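Local coordinates for peptidoglycan glycosyltransferase (Eggerthella lenta, PDB 4MNR), which is a penicillin-binding protein that joins a smaller domain of the PBP dimerisation family to a larger domain of the beta-lactamase clan, at residues Thr232-Thr237 and Arg375-Gly380; Phe266-Asp271 and Lys361-Val366; Val37-Val42 and His61-Ser66; Val133-Asp138 and Glu323-Gly328. All coordinates share one frame; numbering follows the deposited sequence.

Overall arrangement
Along the chain contact 3 closes first, in the dimerisation-family part, and the other three lie in the transpeptidase-family domain. There contact 2 is nested inside the loop closed by contact 1, while contact 4 interleaves with both because strand 130-135 packs on a helix far later in sequence. Contacts 2 and 4 touch, their centres about 12 Å apart: Leu362 and Ile270 rest on Met326, so helix 321-332 has the five-stranded sheet on one side and the 266-271 loop with strand 361-364 on another. Contact 1 lies at the far end, its centre about 43 Å from that of contact 3, giving an elongated protein whose middle is contact 4.

Contact 1 (Thr232-Thr237 and Arg375-Gly380); sequences TLAQAT and RDVLLG
Thr237 presses on Val377 where helix 233-239 meets helix 368-384, and its side chain carries a hydroxyl arm and a methyl arm, both of which come close to Val377 CG1. Its CB is already in contact, 3.6 Å from Val377 CG1. From there OG1 turns back to its own helix, donating a 2.9 Å hydrogen bond to Leu233 O. This follows from the torsion, since chi1 of -54° sets OG1 beside the backbone N. That bond satisfies the buried hydroxyl within its own helix; Leu233 O also accepts from Thr237 N, the two donors arriving from opposite faces of its carbonyl plane. The other arm, CG2, points outward to the partner helix; it lies 3.7 Å from Val377 CG1 and also reaches Leu378 CD2, at 4.2 Å. The two side chains cross at about a right angle, and both are short enough to pack close to the helix backbones. Ala234 adds a small methyl whose CB is 4.4 Å from Val377 CG2. Leu192 of helix 188-197 touches both Thr237 and Val377, closing a three-helix junction. The first helix starts with a capping box, in which Thr232 OG1 accepts from Gln235 N while Gln235 OE1 accepts from Thr232 N. Across the contact, two helices of the transpeptidase-family domain pack through small apolar groups, their contacting segments crossing at -51°.

Contact 2 (Phe266-Asp271 and Lys361-Val366); sequences FNKEID and KLMQAV
Near Ile270 and Leu362, whose CA atoms are 8.8 Å apart, the extended loop 266-271 and strand 361-364 run in roughly opposite directions, too far apart to pair as strands. Side chains therefore bridge the space. Ile270 contributes CG1, which meets Leu362 CD2 at 4.1 Å, the two branched chains crossing at about a right angle. Leu362 reaches across because its CG stands opposite the backbone N (chi1 175°), leading the isobutyl group out toward the loop. Its neighbour Met363, present as selenomethionine, extends a flexible selenoether chain the same way until its CE lies 4.3 Å from Lys268 CG. Lysine suits this margin: its methylene groups give an apolar flank, while NZ is carried off to donate to Glu262 O. Met326 of helix 321-332 touches both Ile270 and Leu362, so the pair packs on that helix. Two successive residues of a regular strand would point to opposite sides; here both point to the loop, since Leu362 takes a helix-like psi of -57° and both residues face Ile337 of strand 336-338. That is a classic beta bulge in a small two-stranded antiparallel sheet.

Contact 3 (Val37-Val42 and His61-Ser66); sequences VLARSV and HVVGYS
Val63, on the short helix 60-63, touches both Leu38 and Ala39 and carries the whole contact between the two segments. Two residues earlier, His61 looks elsewhere, its NE2 donating to Thr171 O. Val62 follows, buried and directed to another side of the helix. Val63 then points straight at the strand. Its CG1 takes the position between the backbone N and the carbonyl carbon, chi1 62°, which leaves CG2 as the methyl that enters the strand's corner. There CG2 lies 3.9 Å from Leu38 CB and 4.1 Å from Ala39 CB. The fit is purely apolar, and a beta-branched residue suits it because one methyl close to the backbone can reach two neighbouring residues at once. Alanine fits equally well opposite, being short enough for the helix to come near. At Gly64 the chain leaves the helix with a positive phi of 74°, a conformation that glycine adopts easily. Tyr65 next turns away from the strand. At Ser66 the backbone N donates to Tyr53 OH. Leu38 and Ala39 can both face Val63 because they form a classic beta bulge opposite Ile30. The helix end thus sits against the bulged corner of strand 37-43, with strand 49-52 alongside that strand, helix 74-78 touching Ala39 and Val62, and Met145 of strand 142-148 touching Val62.

Contact 4 (Val133-Asp138 and Glu323-Gly328); sequences VVMDPD and EMAMVG
Asp136 OD1 accepts a 2.9 Å hydrogen bond from Asp138 N, at the end of the segment whose Val133 and Met135 pack on Ala325. The donor approaches from above the carboxylate plane, 43° out of it, and the short loop through Pro137 is drawn into an Asx turn. Aspartate suits this place because its short side chain folds back onto the N-H two residues on. The contact itself is apolar and buried. Ala325 CB is its focus, meeting Val133 CG1 at 3.9 Å. Met135, a selenomethionine modelled in two conformers, comes from the same face of the strand; in the conformer described, its SE lies 3.8 Å from Ala325 CB. With CG beside the backbone N (chi1 -56°), the chain carries SE over to the helix, where it also lies 4.2 Å from Met326 CG. A small alanine here lets helix and strand axes approach to 8.6 Å, while the long, pliable methionine fills in beside it. Val134, between Val133 and Met135 in sequence, points away from the helix. Packing of helix 321-332 along strand 130-135 of the five-stranded antiparallel sheet, at a shallow crossing of -33°, is consistent with the alpha/beta core of the beta-lactamase clan.

Contact 1 (Thr232-Thr237 and Arg375-Gly380)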
loop_
_atom_site.group_PDB
_atom_site.type_symbol
_atom_site.label_atom_id
_atom_site.label_comp_id
_atom_site.label_asym_id
_atom_site.label_seq_id
_atom_site.Cartn_x
_atom_site.Cartn_y
_atom_site.Cartn_z
ATOM N N THR A 232 0.812 28.368 -2.553
ATOM C CA THR A 232 -0.575 27.930 -2.571
ATOM C C THR A 232 -0.592 26.500 -2.068
ATOM O O THR A 232 0.441 25.822 -2.053
ATOM C CB THR A 232 -1.195 27.926 -3.979
ATOM O OG1 THR A 232 -0.511 26.967 -4.792
ATOM C CG2 THR A 232 -1.128 29.313 -4.622
ATOM N N LEU A 233 -1.765 26.038 -1.651
ATOM C CA LEU A 233 -1.886 24.677 -1.159
ATOM C C LEU A 233 -1.503 23.658 -2.239
ATOM O O LEU A 233 -0.885 22.631 -1.930
ATOM C CB LEU A 233 -3.285 24.424 -0.602
ATOM C CG LEU A 233 -3.584 23.050 -0.004
ATOM C CD1 LEU A 233 -2.574 22.705 1.065
ATOM C CD2 LEU A 233 -5.009 23.047 0.571
ATOM N N ALA A 234 -1.836 23.952 -3.497
ATOM C CA ALA A 234 -1.405 23.084 -4.606
ATOM C C ALA A 234 0.119 23.031 -4.726
ATOM O O ALA A 234 0.706 21.953 -4.857
ATOM C CB ALA A 234 -2.042 23.525 -5.934
ATOM N N GLN A 235 0.767 24.187 -4.666
ATOM C CA GLN A 235 2.226 24.233 -4.727
ATOM C C GLN A 235 2.859 23.515 -3.546
ATOM O O GLN A 235 3.886 22.859 -3.698
ATOM C CB GLN A 235 2.736 25.676 -4.777
ATOM C CG GLN A 235 2.354 26.416 -6.046
ATOM C CD GLN A 235 2.568 27.932 -5.942
ATOM O OE1 GLN A 235 2.602 28.509 -4.848
ATOM N NE2 GLN A 235 2.701 28.582 -7.096
ATOM N N ALA A 236 2.242 23.645 -2.369
ATOM C CA ALA A 236 2.750 22.989 -1.169
ATOM C C ALA A 236 2.638 21.466 -1.286
ATOM O O ALA A 236 3.433 20.744 -0.715
ATOM C CB ALA A 236 2.023 23.480 0.064
ATOM N N THR A 237 1.656 20.988 -2.039
ATOM C CA THR A 237 1.530 19.558 -2.285
ATOM C C THR A 237 2.626 19.145 -3.268
ATOM O O THR A 237 3.276 18.120 -3.074
ATOM C CB THR A 237 0.144 19.209 -2.859
ATOM O OG1 THR A 237 -0.866 19.726 -1.989
ATOM C CG2 THR A 237 -0.033 17.691 -2.978
ATOM N N ARG A 375 -6.815 14.668 -7.786
ATOM C CA ARG A 375 -6.086 14.042 -8.885
ATOM C C ARG A 375 -5.367 15.100 -9.728
ATOM O O ARG A 375 -4.229 14.904 -10.150
ATOM C CB ARG A 375 -7.034 13.188 -9.738
ATOM C CG ARG A 375 -6.350 12.080 -10.518
ATOM C CD ARG A 375 -7.352 10.995 -10.928
ATOM N NE ARG A 375 -8.391 11.528 -11.804
ATOM C CZ ARG A 375 -9.663 11.693 -11.452
ATOM N NH1 ARG A 375 -10.525 12.202 -12.321
ATOM N NH2 ARG A 375 -10.074 11.353 -10.232
ATOM N N ASP A 376 -6.019 16.237 -9.945
ATOM C CA ASP A 376 -5.409 17.334 -10.698
ATOM C C ASP A 376 -4.167 17.905 -9.984
ATOM O O ASP A 376 -3.170 18.261 -10.630
ATOM C CB ASP A 376 -6.430 18.440 -10.959
ATOM C CG ASP A 376 -7.468 18.053 -12.019
ATOM O OD1 ASP A 376 -7.255 17.060 -12.755
ATOM O OD2 ASP A 376 -8.500 18.756 -12.117
ATOM N N VAL A 377 -4.232 18.008 -8.663
ATOM C CA VAL A 377 -3.068 18.470 -7.900
ATOM C C VAL A 377 -1.933 17.444 -7.979
ATOM O O VAL A 377 -0.764 17.806 -8.120
ATOM C CB VAL A 377 -3.429 18.734 -6.422
ATOM C CG1 VAL A 377 -2.174 19.077 -5.611
ATOM C CG2 VAL A 377 -4.437 19.857 -6.328
ATOM N N LEU A 378 -2.285 16.160 -7.913
ATOM C CA LEU A 378 -1.277 15.100 -7.987
ATOM C C LEU A 378 -0.633 14.970 -9.374
ATOM O O LEU A 378 0.510 14.508 -9.508
ATOM C CB LEU A 378 -1.859 13.759 -7.535
ATOM C CG LEU A 378 -2.373 13.744 -6.093
ATOM C CD1 LEU A 378 -2.799 12.340 -5.693
ATOM C CD2 LEU A 378 -1.328 14.286 -5.116
ATOM N N LEU A 379 -1.352 15.380 -10.416
ATOM C CA LEU A 379 -0.743 15.448 -11.734
ATOM C C LEU A 379 0.366 16.488 -11.671
ATOM O O LEU A 379 1.442 16.307 -12.238
ATOM C CB LEU A 379 -1.789 15.812 -12.796
ATOM C CG LEU A 379 -1.299 15.915 -14.238
ATOM C CD1 LEU A 379 -0.536 14.661 -14.655
ATOM C CD2 LEU A 379 -2.492 16.143 -15.158
ATOM N N GLY A 380 0.102 17.573 -10.943
ATOM C CA GLY A 380 1.081 18.623 -10.754
ATOM C C GLY A 380 2.334 18.175 -10.025
ATOM O O GLY A 380 3.425 18.683 -10.285
#

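Contact 2 (Phe266-Asp271 and Lys361-Val366)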
loop_
_atom_site.group_PDB
_atom_site.type_symbol
_atom_site.label_atom_id
_atom_site.label_comp_id
_atom_site.label_asym_id
_atom_site.label_seq_id
_atom_site.Cartn_x
_atom_site.Cartn_y
_atom_site.Cartn_z
ATOM N N PHE A 266 -8.696 4.309 7.813
ATOM C CA PHE A 266 -7.971 4.235 9.076
ATOM C C PHE A 266 -8.920 3.866 10.221
ATOM O O PHE A 266 -10.084 4.278 10.245
ATOM C CB PHE A 266 -7.207 5.546 9.344
ATOM C CG PHE A 266 -5.987 5.712 8.478
ATOM C CD1 PHE A 266 -6.111 6.100 7.155
ATOM C CD2 PHE A 266 -4.720 5.446 8.979
ATOM C CE1 PHE A 266 -5.000 6.239 6.340
ATOM C CE2 PHE A 266 -3.592 5.586 8.178
ATOM C CZ PHE A 266 -3.724 5.978 6.851
ATOM N N ASN A 267 -8.415 3.067 11.162
ATOM C CA ASN A 267 -9.189 2.583 12.310
ATOM C C ASN A 267 -10.370 1.702 11.935
ATOM O O ASN A 267 -11.319 1.570 12.715
ATOM C CB ASN A 267 -9.660 3.724 13.215
ATOM C CG ASN A 267 -8.512 4.467 13.863
ATOM O OD1 ASN A 267 -7.427 3.914 14.061
ATOM N ND2 ASN A 267 -8.754 5.714 14.225
ATOM N N LYS A 268 -10.307 1.108 10.749
ATOM C CA LYS A 268 -11.298 0.118 10.330
ATOM C C LYS A 268 -10.607 -1.226 10.109
ATOM O O LYS A 268 -9.521 -1.295 9.554
ATOM C CB LYS A 268 -11.968 0.547 9.027
ATOM C CG LYS A 268 -12.556 1.943 9.038
ATOM C CD LYS A 268 -13.796 2.032 9.912
ATOM C CE LYS A 268 -14.352 3.444 9.908
ATOM N NZ LYS A 268 -14.464 3.970 8.519
ATOM N N GLU A 269 -11.241 -2.298 10.561
ATOM C CA GLU A 269 -10.735 -3.618 10.244
ATOM C C GLU A 269 -11.202 -3.953 8.838
ATOM O O GLU A 269 -12.395 -4.003 8.558
ATOM C CB GLU A 269 -11.202 -4.655 11.266
ATOM C CG GLU A 269 -10.313 -4.709 12.508
ATOM C CD GLU A 269 -10.965 -5.425 13.678
ATOM O OE1 GLU A 269 -11.785 -4.794 14.380
ATOM O OE2 GLU A 269 -10.655 -6.616 13.898
ATOM N N ILE A 270 -10.244 -4.131 7.947
ATOM C CA ILE A 270 -10.564 -4.429 6.564
ATOM C C ILE A 270 -10.348 -5.909 6.319
ATOM O O ILE A 270 -9.291 -6.453 6.625
ATOM C CB ILE A 270 -9.743 -3.549 5.612
ATOM C CG1 ILE A 270 -10.306 -2.122 5.649
ATOM C CG2 ILE A 270 -9.772 -4.110 4.190
ATOM C CD1 ILE A 270 -9.292 -1.038 5.353
ATOM N N ASP A 271 -11.380 -6.561 5.796
ATOM C CA ASP A 271 -11.355 -7.990 5.554
ATOM C C ASP A 271 -10.365 -8.296 4.422
ATOM O O ASP A 271 -10.367 -7.623 3.389
ATOM C CB ASP A 271 -12.768 -8.428 5.170
ATOM C CG ASP A 271 -12.933 -9.934 5.110
ATOM O OD1 ASP A 271 -12.214 -10.663 5.826
ATOM O OD2 ASP A 271 -13.810 -10.385 4.346
ATOM N N LYS A 361 -18.105 -2.198 -3.597
ATOM C CA LYS A 361 -17.687 -1.016 -2.834
ATOM C C LYS A 361 -17.377 -1.342 -1.377
ATOM O O LYS A 361 -18.130 -2.054 -0.710
ATOM C CB LYS A 361 -18.786 0.057 -2.890
ATOM C CG LYS A 361 -18.521 1.275 -2.002
ATOM C CD LYS A 361 -19.415 2.450 -2.379
ATOM C CE LYS A 361 -20.872 2.192 -2.044
ATOM N NZ LYS A 361 -21.707 3.352 -2.460
ATOM N N LEU A 362 -16.264 -0.811 -0.884
ATOM C CA LEU A 362 -15.960 -0.877 0.535
ATOM C C LEU A 362 -16.437 0.398 1.210
ATOM O O LEU A 362 -17.227 0.347 2.157
ATOM C CB LEU A 362 -14.468 -1.084 0.757
ATOM C CG LEU A 362 -14.031 -1.048 2.223
ATOM C CD1 LEU A 362 -14.798 -2.034 3.109
ATOM C CD2 LEU A 362 -12.546 -1.321 2.284
HETATM N N MSE A 363 -15.962 1.545 0.735
HETATM C CA MSE A 363 -16.410 2.818 1.297
HETATM C C MSE A 363 -16.245 3.989 0.328
HETATM O O MSE A 363 -15.429 3.942 -0.591
HETATM C CB MSE A 363 -15.705 3.104 2.638
HETATM C CG MSE A 363 -14.215 3.237 2.527
HETATM SE SE MSE A 363 -13.401 3.432 4.295
HETATM C CE MSE A 363 -13.484 1.587 4.888
ATOM N N GLN A 364 -17.044 5.029 0.529
ATOM C CA GLN A 364 -16.876 6.278 -0.211
ATOM C C GLN A 364 -16.006 7.218 0.619
ATOM O O GLN A 364 -16.470 7.747 1.631
ATOM C CB GLN A 364 -18.239 6.939 -0.451
ATOM C CG GLN A 364 -18.156 8.235 -1.248
ATOM C CD GLN A 364 -18.471 8.042 -2.724
ATOM O OE1 GLN A 364 -19.316 7.221 -3.084
ATOM N NE2 GLN A 364 -17.792 8.801 -3.587
ATOM N N ALA A 365 -14.751 7.422 0.215
ATOM C CA ALA A 365 -13.848 8.281 0.987
ATOM C C ALA A 365 -14.189 9.761 0.853
ATOM O O ALA A 365 -14.333 10.462 1.852
ATOM C CB ALA A 365 -12.377 8.035 0.605
ATOM N N VAL A 366 -14.303 10.228 -0.387
ATOM C CA VAL A 366 -14.640 11.622 -0.679
ATOM C C VAL A 366 -15.554 11.649 -1.902
ATOM O O VAL A 366 -15.766 10.618 -2.537
ATOM C CB VAL A 366 -13.385 12.481 -0.994
ATOM C CG1 VAL A 366 -12.516 12.685 0.253
ATOM C CG2 VAL A 366 -12.579 11.866 -2.130
#

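Contact 3 (Val37-Val42 and His61-Ser66)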
loop_
_atom_site.group_PDB
_atom_site.type_symbol
_atom_site.label_atom_id
_atom_site.label_comp_id
_atom_site.label_asym_id
_atom_site.label_seq_id
_atom_site.Cartn_x
_atom_site.Cartn_y
_atom_site.Cartn_z
ATOM N N VAL A 37 1.343 -21.219 -12.705
ATOM C CA VAL A 37 1.116 -22.057 -11.533
ATOM C C VAL A 37 2.118 -21.721 -10.428
ATOM O O VAL A 37 3.339 -21.770 -10.645
ATOM C CB VAL A 37 1.219 -23.547 -11.906
ATOM C CG1 VAL A 37 1.168 -24.423 -10.663
ATOM C CG2 VAL A 37 0.105 -23.924 -12.897
ATOM N N LEU A 38 1.600 -21.387 -9.246
ATOM C CA LEU A 38 2.441 -21.049 -8.101
ATOM C C LEU A 38 2.580 -22.225 -7.143
ATOM O O LEU A 38 3.567 -22.326 -6.416
ATOM C CB LEU A 38 1.852 -19.854 -7.345
ATOM C CG LEU A 38 1.611 -18.620 -8.209
ATOM C CD1 LEU A 38 0.950 -17.525 -7.378
ATOM C CD2 LEU A 38 2.933 -18.152 -8.780
ATOM N N ALA A 39 1.589 -23.113 -7.134
ATOM C CA ALA A 39 1.635 -24.293 -6.271
ATOM C C ALA A 39 0.767 -25.385 -6.865
ATOM O O ALA A 39 -0.308 -25.115 -7.381
ATOM C CB ALA A 39 1.158 -23.960 -4.866
ATOM N N ARG A 40 1.239 -26.621 -6.797
ATOM C CA ARG A 40 0.460 -27.749 -7.275
ATOM C C ARG A 40 0.905 -28.973 -6.497
ATOM O O ARG A 40 1.944 -28.947 -5.836
ATOM C CB ARG A 40 0.675 -27.965 -8.779
ATOM C CG ARG A 40 2.119 -28.266 -9.151
ATOM C CD ARG A 40 2.261 -28.549 -10.636
ATOM N NE ARG A 40 3.660 -28.544 -11.043
ATOM C CZ ARG A 40 4.135 -27.831 -12.057
ATOM N NH1 ARG A 40 5.427 -27.882 -12.359
ATOM N NH2 ARG A 40 3.315 -27.076 -12.774
ATOM N N SER A 41 0.113 -30.037 -6.555
ATOM C CA SER A 41 0.500 -31.292 -5.932
ATOM C C SER A 41 0.722 -32.332 -7.014
ATOM O O SER A 41 -0.042 -32.413 -7.977
ATOM C CB SER A 41 -0.565 -31.764 -4.946
ATOM O OG SER A 41 -0.625 -30.880 -3.839
ATOM N N VAL A 42 1.785 -33.110 -6.857
ATOM C CA VAL A 42 2.135 -34.139 -7.827
ATOM C C VAL A 42 2.148 -35.509 -7.152
ATOM O O VAL A 42 2.675 -35.657 -6.046
ATOM C CB VAL A 42 3.500 -33.838 -8.470
ATOM C CG1 VAL A 42 3.854 -34.893 -9.506
ATOM C CG2 VAL A 42 3.486 -32.446 -9.097
ATOM N N HIS A 61 5.312 -14.615 -0.685
ATOM C CA HIS A 61 4.606 -14.326 0.562
ATOM C C HIS A 61 3.115 -14.522 0.412
ATOM O O HIS A 61 2.441 -14.943 1.347
ATOM C CB HIS A 61 4.894 -12.906 1.026
ATOM C CG HIS A 61 6.336 -12.668 1.322
ATOM N ND1 HIS A 61 7.244 -12.323 0.347
ATOM C CD2 HIS A 61 7.034 -12.757 2.479
ATOM C CE1 HIS A 61 8.441 -12.201 0.893
ATOM N NE2 HIS A 61 8.341 -12.455 2.185
ATOM N N VAL A 62 2.599 -14.193 -0.770
ATOM C CA VAL A 62 1.177 -14.345 -1.054
ATOM C C VAL A 62 0.765 -15.820 -1.137
ATOM O O VAL A 62 -0.217 -16.233 -0.503
ATOM C CB VAL A 62 0.786 -13.624 -2.357
ATOM C CG1 VAL A 62 -0.596 -14.060 -2.823
ATOM C CG2 VAL A 62 0.808 -12.109 -2.158
ATOM N N VAL A 63 1.529 -16.616 -1.883
ATOM C CA VAL A 63 1.180 -18.022 -2.073
ATOM C C VAL A 63 1.246 -18.783 -0.748
ATOM O O VAL A 63 0.345 -19.557 -0.412
ATOM C CB VAL A 63 2.026 -18.712 -3.197
ATOM C CG1 VAL A 63 3.503 -18.726 -2.870
ATOM C CG2 VAL A 63 1.541 -20.152 -3.441
ATOM N N GLY A 64 2.279 -18.505 0.038
ATOM C CA GLY A 64 2.460 -19.172 1.307
ATOM C C GLY A 64 2.933 -20.599 1.116
ATOM O O GLY A 64 3.375 -20.991 0.036
ATOM N N TYR A 65 2.845 -21.384 2.174
ATOM C CA TYR A 65 3.273 -22.771 2.101
ATOM C C TYR A 65 2.263 -23.648 2.797
ATOM O O TYR A 65 1.492 -23.176 3.635
ATOM C CB TYR A 65 4.657 -22.942 2.740
ATOM C CG TYR A 65 4.804 -22.266 4.082
ATOM C CD1 TYR A 65 5.366 -20.998 4.175
ATOM C CD2 TYR A 65 4.372 -22.882 5.252
ATOM C CE1 TYR A 65 5.505 -20.365 5.390
ATOM C CE2 TYR A 65 4.499 -22.252 6.481
ATOM C CZ TYR A 65 5.067 -20.989 6.537
ATOM O OH TYR A 65 5.210 -20.338 7.737
ATOM N N SER A 66 2.263 -24.927 2.435
ATOM C CA SER A 66 1.461 -25.930 3.112
ATOM C C SER A 66 2.383 -27.083 3.450
ATOM O O SER A 66 3.018 -27.660 2.563
ATOM C CB SER A 66 0.309 -26.407 2.225
ATOM O OG SER A 66 -0.403 -27.470 2.837
#

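Contact 4 (Val133-Asp138 and Glu323-Gly328)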
loop_
_atom_site.group_PDB
_atom_site.type_symbol
_atom_site.label_atom_id
_atom_site.label_comp_id
_atom_site.label_asym_id
_atom_site.label_seq_id
_atom_site.Cartn_x
_atom_site.Cartn_y
_atom_site.Cartn_z
ATOM N N VAL A 133 2.398 -2.726 -3.894
ATOM C CA VAL A 133 1.069 -3.229 -4.218
ATOM C C VAL A 133 0.567 -2.501 -5.466
ATOM O O VAL A 133 0.698 -1.286 -5.561
ATOM C CB VAL A 133 0.076 -2.994 -3.051
ATOM C CG1 VAL A 133 -1.359 -3.347 -3.479
ATOM C CG2 VAL A 133 0.492 -3.790 -1.810
ATOM N N VAL A 134 0.034 -3.249 -6.432
ATOM C CA VAL A 134 -0.542 -2.665 -7.636
ATOM C C VAL A 134 -1.986 -3.129 -7.666
ATOM O O VAL A 134 -2.258 -4.313 -7.501
ATOM C CB VAL A 134 0.163 -3.168 -8.911
ATOM C CG1 VAL A 134 -0.465 -2.556 -10.137
ATOM C CG2 VAL A 134 1.656 -2.843 -8.881
HETATM N N MSE A 135 -2.897 -2.189 -7.888
HETATM C CA MSE A 135 -4.326 -2.479 -7.859
HETATM C C MSE A 135 -5.017 -1.942 -9.096
HETATM O O MSE A 135 -4.547 -0.988 -9.731
HETATM C CB MSE A 135 -4.974 -1.831 -6.630
HETATM C CG MSE A 135 -4.349 -2.223 -5.311
HETATM SE SE MSE A 135 -5.463 -1.748 -3.788
HETATM C CE MSE A 135 -6.710 -3.209 -3.965
ATOM N N ASP A 136 -6.148 -2.556 -9.429
ATOM C CA ASP A 136 -7.070 -1.976 -10.406
ATOM C C ASP A 136 -8.073 -1.157 -9.607
ATOM O O ASP A 136 -8.853 -1.711 -8.841
ATOM C CB ASP A 136 -7.804 -3.073 -11.181
ATOM C CG ASP A 136 -8.797 -2.510 -12.204
ATOM O OD1 ASP A 136 -9.125 -1.297 -12.158
ATOM O OD2 ASP A 136 -9.268 -3.283 -13.069
ATOM N N PRO A 137 -8.061 0.171 -9.780
ATOM C CA PRO A 137 -8.908 1.005 -8.920
ATOM C C PRO A 137 -10.397 0.827 -9.191
ATOM O O PRO A 137 -11.220 1.201 -8.366
ATOM C CB PRO A 137 -8.464 2.438 -9.263
ATOM C CG PRO A 137 -7.897 2.325 -10.643
ATOM C CD PRO A 137 -7.278 0.962 -10.746
ATOM N N ASP A 138 -10.743 0.257 -10.338
ATOM C CA ASP A 138 -12.148 0.134 -10.699
ATOM C C ASP A 138 -12.807 -1.099 -10.075
ATOM O O ASP A 138 -14.036 -1.159 -9.963
ATOM C CB ASP A 138 -12.314 0.138 -12.221
ATOM C CG ASP A 138 -12.013 1.499 -12.840
ATOM O OD1 ASP A 138 -12.503 2.522 -12.310
ATOM O OD2 ASP A 138 -11.282 1.547 -13.855
ATOM N N GLU A 323 -3.158 -0.371 2.508
ATOM C CA GLU A 323 -3.978 0.786 2.848
ATOM C C GLU A 323 -3.586 1.997 1.998
ATOM O O GLU A 323 -4.453 2.715 1.507
ATOM C CB GLU A 323 -3.867 1.141 4.332
ATOM C CG GLU A 323 -4.431 2.516 4.695
ATOM C CD GLU A 323 -5.944 2.640 4.483
ATOM O OE1 GLU A 323 -6.680 1.648 4.674
ATOM O OE2 GLU A 323 -6.402 3.746 4.122
HETATM N N MSE A 324 -2.291 2.223 1.813
HETATM C CA MSE A 324 -1.884 3.362 0.991
HETATM C C MSE A 324 -2.272 3.199 -0.473
HETATM O O MSE A 324 -2.586 4.168 -1.150
HETATM C CB MSE A 324 -0.387 3.685 1.157
HETATM C CG MSE A 324 -0.014 4.057 2.581
HETATM SE SE MSE A 324 -1.194 5.406 3.385
HETATM C CE MSE A 324 -0.946 6.844 2.087
ATOM N N ALA A 325 -2.285 1.966 -0.966
ATOM C CA ALA A 325 -2.779 1.719 -2.304
ATOM C C ALA A 325 -4.272 2.020 -2.361
ATOM O O ALA A 325 -4.743 2.604 -3.326
ATOM C CB ALA A 325 -2.489 0.281 -2.731
HETATM N N MSE A 326 -5.001 1.643 -1.313
HETATM C CA MSE A 326 -6.427 1.968 -1.230
HETATM C C MSE A 326 -6.678 3.473 -1.220
HETATM O O MSE A 326 -7.648 3.953 -1.806
HETATM C CB MSE A 326 -7.073 1.299 -0.018
HETATM C CG MSE A 326 -7.058 -0.236 -0.159
HETATM SE SE MSE A 326 -7.530 -1.114 1.512
HETATM C CE MSE A 326 -9.179 -0.208 1.799
ATOM N N VAL A 327 -5.804 4.225 -0.554
ATOM C CA VAL A 327 -5.909 5.682 -0.595
ATOM C C VAL A 327 -5.785 6.164 -2.038
ATOM O O VAL A 327 -6.557 6.997 -2.503
ATOM C CB VAL A 327 -4.836 6.354 0.301
ATOM C CG1 VAL A 327 -4.754 7.842 -0.009
ATOM C CG2 VAL A 327 -5.161 6.140 1.761
ATOM N N GLY A 328 -4.816 5.611 -2.760
ATOM C CA GLY A 328 -4.666 5.904 -4.168
ATOM C C GLY A 328 -5.887 5.534 -4.998
ATOM O O GLY A 328 -6.287 6.277 -5.901
#